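Local coordinates for protein SnoN,Epimerase SnoN (Streptomyces nogalater, PDB 5EP9) that acts as a non-heme iron epimerase in nogalamycin biosynthesis, binding ferric iron and 2-oxoglutarate, and probably belongs to the 2-oxoglutarate-dependent dioxygenases, at residues M173-G178 / V207-R212; G115-L120 / L282-Q287; A147-T152 / A248-T253. All blocks are in the same frame, centred on the assembly; numbering follows the deposited sequence.

In the fold
Followed from its N terminus, the chain opens all three contacts before it closes any. It passes 115-120, at the start of strand 118-128, then the loop 147-152, then strand 173-175, and returns in reverse order: 207-212 closes interaction 1, 248-253 closes interaction 3 and 282-287 closes interaction 2. The loops are therefore fully nested, with none crossing. Interaction 1 lies in the four-stranded sheet beside the 2-oxoglutarate pocket, on the opposite side of the chain's centre from interaction 3, which joins two loops near helix 256-259. Interaction 2 lays the C-terminal tail against the seven-stranded sheet. Each contact joins the two SnoN parts of this engineered fusion, 14-202 and 203-305.

Interaction 1: M173-G178 / V207-R212; sequences MTFVPG and VTVPLR
Residues 173-175 and 207-209 run as antiparallel neighbours, their short strand axes 149° apart in direction, with F175 and V207 as a hydrogen-bonded pair and T174 opposite T208 as a non-hydrogen-bonded one. F175 N donates to V207 O and V207 N to F175 O, each at 2.9 Å. Farther along, V209 N gives a nearly straight bond to M173 O (2.9 Å), while a water accepts a hydrogen bond from M173 N and donates one to V209 O, so a water links the two backbones here. At the non-hydrogen-bonded site the two threonines meet hydroxyl to hydroxyl, T174 OG1 to T208 OG1, at 2.7 Å. In both, OG1 stands anti to the carbonyl carbon (chi1 -63° in T174), which turns the oxygens toward each other; a beta-branched residue suits this place because it holds an extended backbone and still offers a hydroxyl to its mate. On the other face V209 brings its CG2 methyl to the edge of the F175 ring, 3.9 Å from CD2 and in the ring plane, and the two side chains cross at about a right angle. Y45 stacks on the F175 ring and also touches V207 and V209, so this face is packed against strand 45-48. Past the strand, P177 CG rests on V207 CG2 at 3.8 Å, a purely apolar contact in which the two side chains again cross nearly at right angles. M173 points to the same face as F175, where it touches W160 and the bound 2-oxoglutarate. The pair, which joins the 14-202 and 203-305 parts of the construct, forms one margin of the minor sheet of a cupin-type double-stranded beta-helix, whose strand 225-227 carries the iron ligand H225.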
loop_
_atom_site.group_PDB
_atom_site.type_symbol
_atom_site.label_atom_id
_atom_site.label_comp_id
_atom_site.label_asym_id
_atom_site.label_seq_id
_atom_site.Cartn_x
_atom_site.Cartn_y
_atom_site.Cartn_z
ATOM N N MET A 173 -9.622 7.080 -0.139
ATOM C CA MET A 173 -9.971 5.761 0.454
ATOM C C MET A 173 -10.980 5.851 1.592
ATOM O O MET A 173 -11.062 6.864 2.272
ATOM C CB MET A 173 -8.720 4.999 0.898
ATOM C CG MET A 173 -7.817 4.672 -0.324
ATOM S SD MET A 173 -6.899 3.116 -0.190
ATOM C CE MET A 173 -5.680 3.840 0.797
ATOM N N THR A 174 -11.640 4.719 1.790
ATOM C CA THR A 174 -12.528 4.446 2.925
ATOM C C THR A 174 -12.050 3.177 3.597
ATOM O O THR A 174 -11.698 2.217 2.927
ATOM C CB THR A 174 -13.952 4.285 2.418
ATOM O OG1 THR A 174 -14.348 5.540 1.846
ATOM C CG2 THR A 174 -14.961 3.861 3.515
ATOM N N PHE A 175 -12.055 3.184 4.929
ATOM C CA PHE A 175 -11.619 2.080 5.718
ATOM C C PHE A 175 -12.713 1.651 6.672
ATOM O O PHE A 175 -13.562 2.479 7.074
ATOM C CB PHE A 175 -10.395 2.475 6.568
ATOM C CG PHE A 175 -9.240 2.999 5.767
ATOM C CD1 PHE A 175 -8.293 2.168 5.250
ATOM C CD2 PHE A 175 -9.105 4.328 5.579
ATOM C CE1 PHE A 175 -7.175 2.679 4.507
ATOM C CE2 PHE A 175 -8.045 4.853 4.845
ATOM C CZ PHE A 175 -7.066 4.002 4.313
ATOM N N VAL A 176 -12.752 0.369 7.040
ATOM C CA VAL A 176 -13.780 -0.096 8.063
ATOM C C VAL A 176 -13.052 -0.341 9.347
ATOM O O VAL A 176 -12.308 -1.321 9.459
ATOM C CB VAL A 176 -14.431 -1.379 7.626
ATOM C CG1 VAL A 176 -15.449 -1.806 8.653
ATOM C CG2 VAL A 176 -15.124 -1.221 6.286
ATOM N N PRO A 177 -13.180 0.562 10.317
ATOM C CA PRO A 177 -12.283 0.476 11.454
ATOM C C PRO A 177 -12.578 -0.770 12.232
ATOM O O PRO A 177 -13.777 -1.139 12.390
ATOM C CB PRO A 177 -12.558 1.750 12.297
ATOM C CG PRO A 177 -13.653 2.432 11.616
ATOM C CD PRO A 177 -13.797 1.903 10.219
ATOM N N GLY A 178 -11.528 -1.400 12.767
ATOM C CA GLY A 178 -11.723 -2.660 13.520
ATOM C C GLY A 178 -11.877 -3.895 12.654
ATOM O O GLY A 178 -11.899 -5.003 13.174
ATOM N N VAL A 207 -15.108 4.900 7.362
ATOM C CA VAL A 207 -14.467 6.182 7.490
ATOM C C VAL A 207 -13.699 6.513 6.230
ATOM O O VAL A 207 -12.831 5.810 5.826
ATOM C CB VAL A 207 -13.447 6.225 8.656
ATOM C CG1 VAL A 207 -12.838 7.632 8.780
ATOM C CG2 VAL A 207 -14.098 5.846 9.987
ATOM N N THR A 208 -14.145 7.568 5.590
ATOM C CA THR A 208 -13.610 8.080 4.381
ATOM C C THR A 208 -12.618 9.150 4.778
ATOM O O THR A 208 -12.897 10.068 5.515
ATOM C CB THR A 208 -14.759 8.649 3.490
ATOM O OG1 THR A 208 -15.620 7.562 3.199
ATOM C CG2 THR A 208 -14.176 9.216 2.181
ATOM N N VAL A 209 -11.430 9.037 4.187
ATOM C CA VAL A 209 -10.263 9.833 4.582
ATOM C C VAL A 209 -9.671 10.610 3.438
ATOM O O VAL A 209 -8.715 10.167 2.809
ATOM C CB VAL A 209 -9.181 8.920 5.152
ATOM C CG1 VAL A 209 -7.979 9.714 5.727
ATOM C CG2 VAL A 209 -9.803 8.089 6.275
ATOM N N PRO A 210 -10.156 11.796 3.236
ATOM C CA PRO A 210 -9.450 12.644 2.262
ATOM C C PRO A 210 -8.040 13.028 2.752
ATOM O O PRO A 210 -7.802 13.129 3.954
ATOM C CB PRO A 210 -10.348 13.837 2.104
ATOM C CG PRO A 210 -11.216 13.812 3.283
ATOM C CD PRO A 210 -11.303 12.475 3.825
ATOM N N LEU A 211 -7.171 13.247 1.789
ATOM C CA LEU A 211 -5.732 13.484 2.080
ATOM C C LEU A 211 -5.249 14.677 1.294
ATOM O O LEU A 211 -5.514 14.754 0.100
ATOM C CB LEU A 211 -4.893 12.270 1.609
ATOM C CG LEU A 211 -5.147 10.964 2.274
ATOM C CD1 LEU A 211 -4.217 9.923 1.677
ATOM C CD2 LEU A 211 -4.882 11.085 3.770
ATOM N N ARG A 212 -4.479 15.528 1.944
ATOM C CA ARG A 212 -3.669 16.511 1.204
ATOM C C ARG A 212 -2.406 15.893 0.589
ATOM O O ARG A 212 -1.895 14.875 1.080
ATOM C CB ARG A 212 -3.275 17.649 2.152
ATOM C CG ARG A 212 -4.519 18.392 2.706
ATOM C CD ARG A 212 -4.377 19.857 2.682
ATOM N NE ARG A 212 -4.436 20.342 1.248
ATOM C CZ ARG A 212 -4.772 21.588 0.878
ATOM N NH1 ARG A 212 -5.100 22.469 1.826
ATOM N NH2 ARG A 212 -4.853 21.933 -0.421
HETATM O O HOH W 1 -7.449 8.194 1.328
#

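Interaction 2: G115-L120 / L282-Q287; sequences GSPLRL and LLRRPQ
R119 turns CG anti to its carbonyl carbon (chi1 -70°), runs extended from CG to NE and then swings its guanidinium aside (chi4 -72°), presenting a flat face to L282; L282 CD2 sits 3.6 Å above that plane, over its centre. The branched end of a leucine suits this seat, one methyl covering the face while NE donates to A246 O and NH1 to F280 O. A methionine in place of R119 would probably leave both carbonyls without these donors and L282 CD2 without the flat group it packs on. L283 spreads its two methyls along the strand, CD1 3.9 Å from L118 CB and CD2 4.1 Å from L120 CB, while its N donates a nearly straight bond of 3.0 Å to L118 O. A water donates to that same oxygen, at 2.9 Å, and accepts from R284 N, so L118 O is gripped twice. R284 bends at chi3 (71°), which brings NH2 to 3.5 Å from P117 CG; its NH1 forms a salt bridge with E111 of helix 104-114, whose carboxylate also receives L118 N. The contact links the 14-202 and 203-305 parts of the fusion by a single backbone bridge: a C-terminal tail laid against the first residues of strand 118-128, in the major sheet of the cupin-type barrel.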
loop_
_atom_site.group_PDB
_atom_site.type_symbol
_atom_site.label_atom_id
_atom_site.label_comp_id
_atom_site.label_asym_id
_atom_site.label_seq_id
_atom_site.Cartn_x
_atom_site.Cartn_y
_atom_site.Cartn_z
ATOM N N GLY A 115 5.293 -2.728 14.994
ATOM C CA GLY A 115 5.897 -3.257 16.186
ATOM C C GLY A 115 7.043 -4.219 15.947
ATOM O O GLY A 115 7.429 -4.909 16.865
ATOM N N SER A 116 7.567 -4.316 14.735
ATOM C CA SER A 116 8.710 -5.231 14.433
ATOM C C SER A 116 9.560 -4.683 13.263
ATOM O O SER A 116 9.107 -3.814 12.518
ATOM C CB SER A 116 8.174 -6.662 14.017
ATOM O OG SER A 116 7.784 -6.747 12.597
ATOM N N PRO A 117 10.731 -5.246 13.056
ATOM C CA PRO A 117 11.485 -4.903 11.866
ATOM C C PRO A 117 10.769 -5.384 10.627
ATOM O O PRO A 117 10.080 -6.408 10.660
ATOM C CB PRO A 117 12.803 -5.663 12.027
ATOM C CG PRO A 117 12.917 -5.945 13.492
ATOM C CD PRO A 117 11.533 -6.025 14.034
ATOM N N LEU A 118 10.919 -4.597 9.571
ATOM C CA LEU A 118 10.240 -4.798 8.357
ATOM C C LEU A 118 11.179 -4.816 7.170
ATOM O O LEU A 118 12.272 -4.312 7.220
ATOM C CB LEU A 118 9.201 -3.708 8.130
ATOM C CG LEU A 118 8.043 -3.546 9.153
ATOM C CD1 LEU A 118 7.317 -2.259 8.824
ATOM C CD2 LEU A 118 7.073 -4.723 9.170
ATOM N N ARG A 119 10.648 -5.361 6.089
ATOM C CA ARG A 119 11.214 -5.326 4.755
ATOM C C ARG A 119 10.224 -4.756 3.766
ATOM O O ARG A 119 9.004 -4.810 3.962
ATOM C CB ARG A 119 11.570 -6.729 4.267
ATOM C CG ARG A 119 12.731 -7.369 4.955
ATOM C CD ARG A 119 12.829 -8.865 4.666
ATOM N NE ARG A 119 13.944 -9.455 5.383
ATOM C CZ ARG A 119 15.244 -9.247 5.067
ATOM N NH1 ARG A 119 15.616 -8.582 3.984
ATOM N NH2 ARG A 119 16.172 -9.748 5.817
ATOM N N LEU A 120 10.765 -4.185 2.703
ATOM C CA LEU A 120 9.939 -3.730 1.588
ATOM C C LEU A 120 9.613 -4.948 0.748
ATOM O O LEU A 120 10.484 -5.710 0.411
ATOM C CB LEU A 120 10.669 -2.713 0.736
ATOM C CG LEU A 120 10.057 -2.339 -0.616
ATOM C CD1 LEU A 120 8.768 -1.563 -0.433
ATOM C CD2 LEU A 120 11.031 -1.495 -1.457
ATOM N N LEU A 282 15.590 -4.734 4.039
ATOM C CA LEU A 282 15.347 -4.245 5.364
ATOM C C LEU A 282 15.124 -2.712 5.323
ATOM O O LEU A 282 15.844 -2.010 4.673
ATOM C CB LEU A 282 16.496 -4.572 6.281
ATOM C CG LEU A 282 16.706 -6.058 6.624
ATOM C CD1 LEU A 282 18.092 -6.299 7.204
ATOM C CD2 LEU A 282 15.584 -6.538 7.548
ATOM N N LEU A 283 14.114 -2.209 6.028
ATOM C CA LEU A 283 13.907 -0.777 6.137
ATOM C C LEU A 283 14.880 -0.082 7.046
ATOM O O LEU A 283 15.014 1.101 6.996
ATOM C CB LEU A 283 12.487 -0.454 6.618
ATOM C CG LEU A 283 11.339 -1.001 5.824
ATOM C CD1 LEU A 283 10.044 -0.383 6.274
ATOM C CD2 LEU A 283 11.502 -0.881 4.318
ATOM N N ARG A 284 15.521 -0.791 7.941
ATOM C CA ARG A 284 16.507 -0.179 8.810
ATOM C C ARG A 284 17.772 -1.051 8.835
ATOM O O ARG A 284 17.684 -2.225 9.024
ATOM C CB ARG A 284 15.884 0.013 10.193
ATOM C CG ARG A 284 16.817 0.403 11.331
ATOM C CD ARG A 284 16.086 0.371 12.659
ATOM N NE ARG A 284 15.801 -1.052 13.025
ATOM C CZ ARG A 284 14.714 -1.562 13.639
ATOM N NH1 ARG A 284 13.705 -0.798 14.047
ATOM N NH2 ARG A 284 14.623 -2.879 13.855
ATOM N N ARG A 285 18.941 -0.452 8.627
ATOM C CA ARG A 285 20.210 -1.195 8.616
ATOM C C ARG A 285 20.338 -2.003 9.944
ATOM O O ARG A 285 20.133 -1.441 11.030
ATOM C CB ARG A 285 21.396 -0.228 8.426
ATOM C CG ARG A 285 22.271 -0.517 7.205
ATOM C CD ARG A 285 23.679 0.032 7.435
ATOM N NE ARG A 285 24.500 -0.842 8.303
ATOM C CZ ARG A 285 25.509 -0.459 9.106
ATOM N NH1 ARG A 285 25.853 0.816 9.232
ATOM N NH2 ARG A 285 26.189 -1.366 9.817
ATOM N N PRO A 286 20.617 -3.335 9.872
ATOM C CA PRO A 286 20.720 -4.044 11.166
ATOM C C PRO A 286 22.098 -3.705 11.839
ATOM O O PRO A 286 23.151 -3.540 11.154
ATOM C CB PRO A 286 20.541 -5.526 10.777
ATOM C CG PRO A 286 21.017 -5.607 9.347
ATOM C CD PRO A 286 21.096 -4.200 8.767
ATOM N N GLN A 287 22.046 -3.514 13.159
ATOM C CA GLN A 287 23.164 -2.903 13.904
ATOM C C GLN A 287 24.283 -3.924 14.086
ATOM O O GLN A 287 24.036 -5.097 14.329
ATOM C CB GLN A 287 22.696 -2.342 15.272
ATOM C CG GLN A 287 21.952 -0.980 15.215
ATOM C CD GLN A 287 22.835 0.284 15.292
ATOM O OE1 GLN A 287 22.351 1.363 14.930
ATOM N NE2 GLN A 287 24.109 0.175 15.764
HETATM O O HOH W 2 14.179 -3.501 9.220
#

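Interaction 3: A147-T152 / A248-T253; sequences AFPFST and AAYRPT
The guanidinium of R251 lies flat over the S151 backbone, with S151 CA 3.9 Å from its plane and toward the rim; the carbonyl oxygens of F150 and S151 lie over a face too, at angles too poor for hydrogen bonds. Two waters lie in plane at its edge, one accepting from NH2 and the other from NE at 2.9 Å, and both also reach F148 O; arginine suits this place because its flat cation can cover the backbone with a face while its edge N-H groups donate to the two waters. The F150 ring carries F148 CB over one face and meets F121 edge-to-face. P252 N lies over one face of the Y250 ring, offset toward its rim, and P149 CB comes to 4.1 Å from Y250 CE1. Placed between its backbone N and carbonyl carbon (chi1 60°), S151 OG accepts from A249 N at 2.8 Å, while S151 N donates to A249 O at 2.7 Å; the serine thus bonds both backbone polar atoms of A249, and the small alanine lets the chains come near. R251 N donates to P149 O (2.9 Å) from 60° above the carbonyl plane, off the lone pairs. P149 centres an inverse gamma turn, to which its ring lends rigidity. The contact unites the 14-202 and 203-305 parts of the fusion. Helix 256-259 covers one side, where D259 holds the hydroxyls of Y250 and T253; toward the barrel F148, F150 and T152 touch strand 236-245, and F148 approaches the iron ligand D144, just beyond strand 139-142.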
loop_
_atom_site.group_PDB
_atom_site.type_symbol
_atom_site.label_atom_id
_atom_site.label_comp_id
_atom_site.label_asym_id
_atom_site.label_seq_id
_atom_site.Cartn_x
_atom_site.Cartn_y
_atom_site.Cartn_z
ATOM N N ALA A 147 -3.915 -11.664 -1.080
ATOM C CA ALA A 147 -3.177 -11.555 -2.300
ATOM C C ALA A 147 -1.636 -11.501 -2.128
ATOM O O ALA A 147 -0.896 -11.344 -3.119
ATOM C CB ALA A 147 -3.642 -10.288 -3.022
ATOM N N PHE A 148 -1.192 -11.521 -0.875
ATOM C CA PHE A 148 0.251 -11.446 -0.518
ATOM C C PHE A 148 0.849 -12.871 -0.437
ATOM O O PHE A 148 0.437 -13.681 0.397
ATOM C CB PHE A 148 0.472 -10.700 0.797
ATOM C CG PHE A 148 0.128 -9.236 0.768
ATOM C CD1 PHE A 148 0.113 -8.491 -0.423
ATOM C CD2 PHE A 148 -0.167 -8.577 1.931
ATOM C CE1 PHE A 148 -0.156 -7.131 -0.439
ATOM C CE2 PHE A 148 -0.412 -7.243 1.915
ATOM C CZ PHE A 148 -0.405 -6.521 0.738
ATOM N N PRO A 149 1.750 -13.219 -1.364
ATOM C CA PRO A 149 2.372 -14.504 -1.347
ATOM C C PRO A 149 3.560 -14.620 -0.362
ATOM O O PRO A 149 4.654 -15.064 -0.713
ATOM C CB PRO A 149 2.873 -14.643 -2.800
ATOM C CG PRO A 149 3.397 -13.265 -3.075
ATOM C CD PRO A 149 2.380 -12.359 -2.394
ATOM N N PHE A 150 3.305 -14.290 0.893
ATOM C CA PHE A 150 4.295 -14.538 1.919
ATOM C C PHE A 150 3.609 -14.917 3.243
ATOM O O PHE A 150 2.438 -14.615 3.500
ATOM C CB PHE A 150 5.266 -13.364 2.035
ATOM C CG PHE A 150 4.626 -11.998 2.131
ATOM C CD1 PHE A 150 4.248 -11.514 3.365
ATOM C CD2 PHE A 150 4.469 -11.193 1.028
ATOM C CE1 PHE A 150 3.698 -10.268 3.526
ATOM C CE2 PHE A 150 3.898 -9.965 1.158
ATOM C CZ PHE A 150 3.511 -9.488 2.399
ATOM N N SER A 151 4.418 -15.500 4.086
ATOM C CA SER A 151 4.013 -16.174 5.328
ATOM C C SER A 151 3.398 -15.237 6.346
ATOM O O SER A 151 2.536 -15.624 7.069
ATOM C CB SER A 151 5.270 -16.918 5.928
ATOM O OG SER A 151 6.325 -15.991 6.207
ATOM N N THR A 152 3.808 -13.965 6.334
ATOM C CA THR A 152 3.327 -12.978 7.311
ATOM C C THR A 152 2.324 -11.989 6.733
ATOM O O THR A 152 2.187 -10.889 7.184
ATOM C CB THR A 152 4.503 -12.218 7.908
ATOM O OG1 THR A 152 5.235 -11.590 6.853
ATOM C CG2 THR A 152 5.426 -13.185 8.660
ATOM N N ALA A 248 9.553 -12.661 6.911
ATOM C CA ALA A 248 8.715 -13.169 5.858
ATOM C C ALA A 248 9.389 -14.207 4.969
ATOM O O ALA A 248 10.488 -14.014 4.516
ATOM C CB ALA A 248 8.220 -12.044 4.991
ATOM N N ALA A 249 8.626 -15.253 4.707
ATOM C CA ALA A 249 8.962 -16.276 3.761
ATOM C C ALA A 249 7.943 -16.446 2.670
ATOM O O ALA A 249 6.771 -16.223 2.870
ATOM C CB ALA A 249 9.255 -17.663 4.457
ATOM N N TYR A 250 8.449 -16.936 1.522
ATOM C CA TYR A 250 7.599 -17.114 0.350
ATOM C C TYR A 250 6.470 -18.123 0.661
ATOM O O TYR A 250 6.743 -19.211 1.149
ATOM C CB TYR A 250 8.396 -17.584 -0.871
ATOM C CG TYR A 250 7.566 -17.648 -2.150
ATOM C CD1 TYR A 250 7.047 -16.499 -2.730
ATOM C CD2 TYR A 250 7.368 -18.855 -2.819
ATOM C CE1 TYR A 250 6.314 -16.549 -3.901
ATOM C CE2 TYR A 250 6.647 -18.923 -4.011
ATOM C CZ TYR A 250 6.111 -17.773 -4.526
ATOM O OH TYR A 250 5.415 -17.796 -5.676
ATOM N N ARG A 251 5.273 -17.754 0.281
ATOM C CA ARG A 251 4.112 -18.632 0.416
ATOM C C ARG A 251 3.149 -18.426 -0.726
ATOM O O ARG A 251 2.412 -17.453 -0.714
ATOM C CB ARG A 251 3.389 -18.377 1.770
ATOM C CG ARG A 251 2.389 -19.501 2.120
ATOM C CD ARG A 251 1.621 -19.297 3.424
ATOM N NE ARG A 251 0.877 -18.067 3.419
ATOM C CZ ARG A 251 0.349 -17.472 4.505
ATOM N NH1 ARG A 251 0.478 -18.001 5.725
ATOM N NH2 ARG A 251 -0.365 -16.352 4.364
ATOM N N PRO A 252 3.134 -19.313 -1.723
ATOM C CA PRO A 252 2.267 -19.066 -2.870
ATOM C C PRO A 252 0.767 -19.004 -2.508
ATOM O O PRO A 252 0.314 -19.720 -1.655
ATOM C CB PRO A 252 2.501 -20.258 -3.785
ATOM C CG PRO A 252 3.645 -21.019 -3.250
ATOM C CD PRO A 252 3.822 -20.593 -1.825
ATOM N N THR A 253 0.080 -18.053 -3.087
ATOM C CA THR A 253 -1.388 -17.963 -2.983
ATOM C C THR A 253 -2.058 -18.987 -3.861
ATOM O O THR A 253 -3.194 -19.329 -3.645
ATOM C CB THR A 253 -1.928 -16.629 -3.485
ATOM O OG1 THR A 253 -1.603 -16.486 -4.888
ATOM C CG2 THR A 253 -1.302 -15.481 -2.756
HETATM O O HOH W 3 -1.564 -14.549 2.101
HETATM O O HOH W 4 0.371 -16.687 0.941
#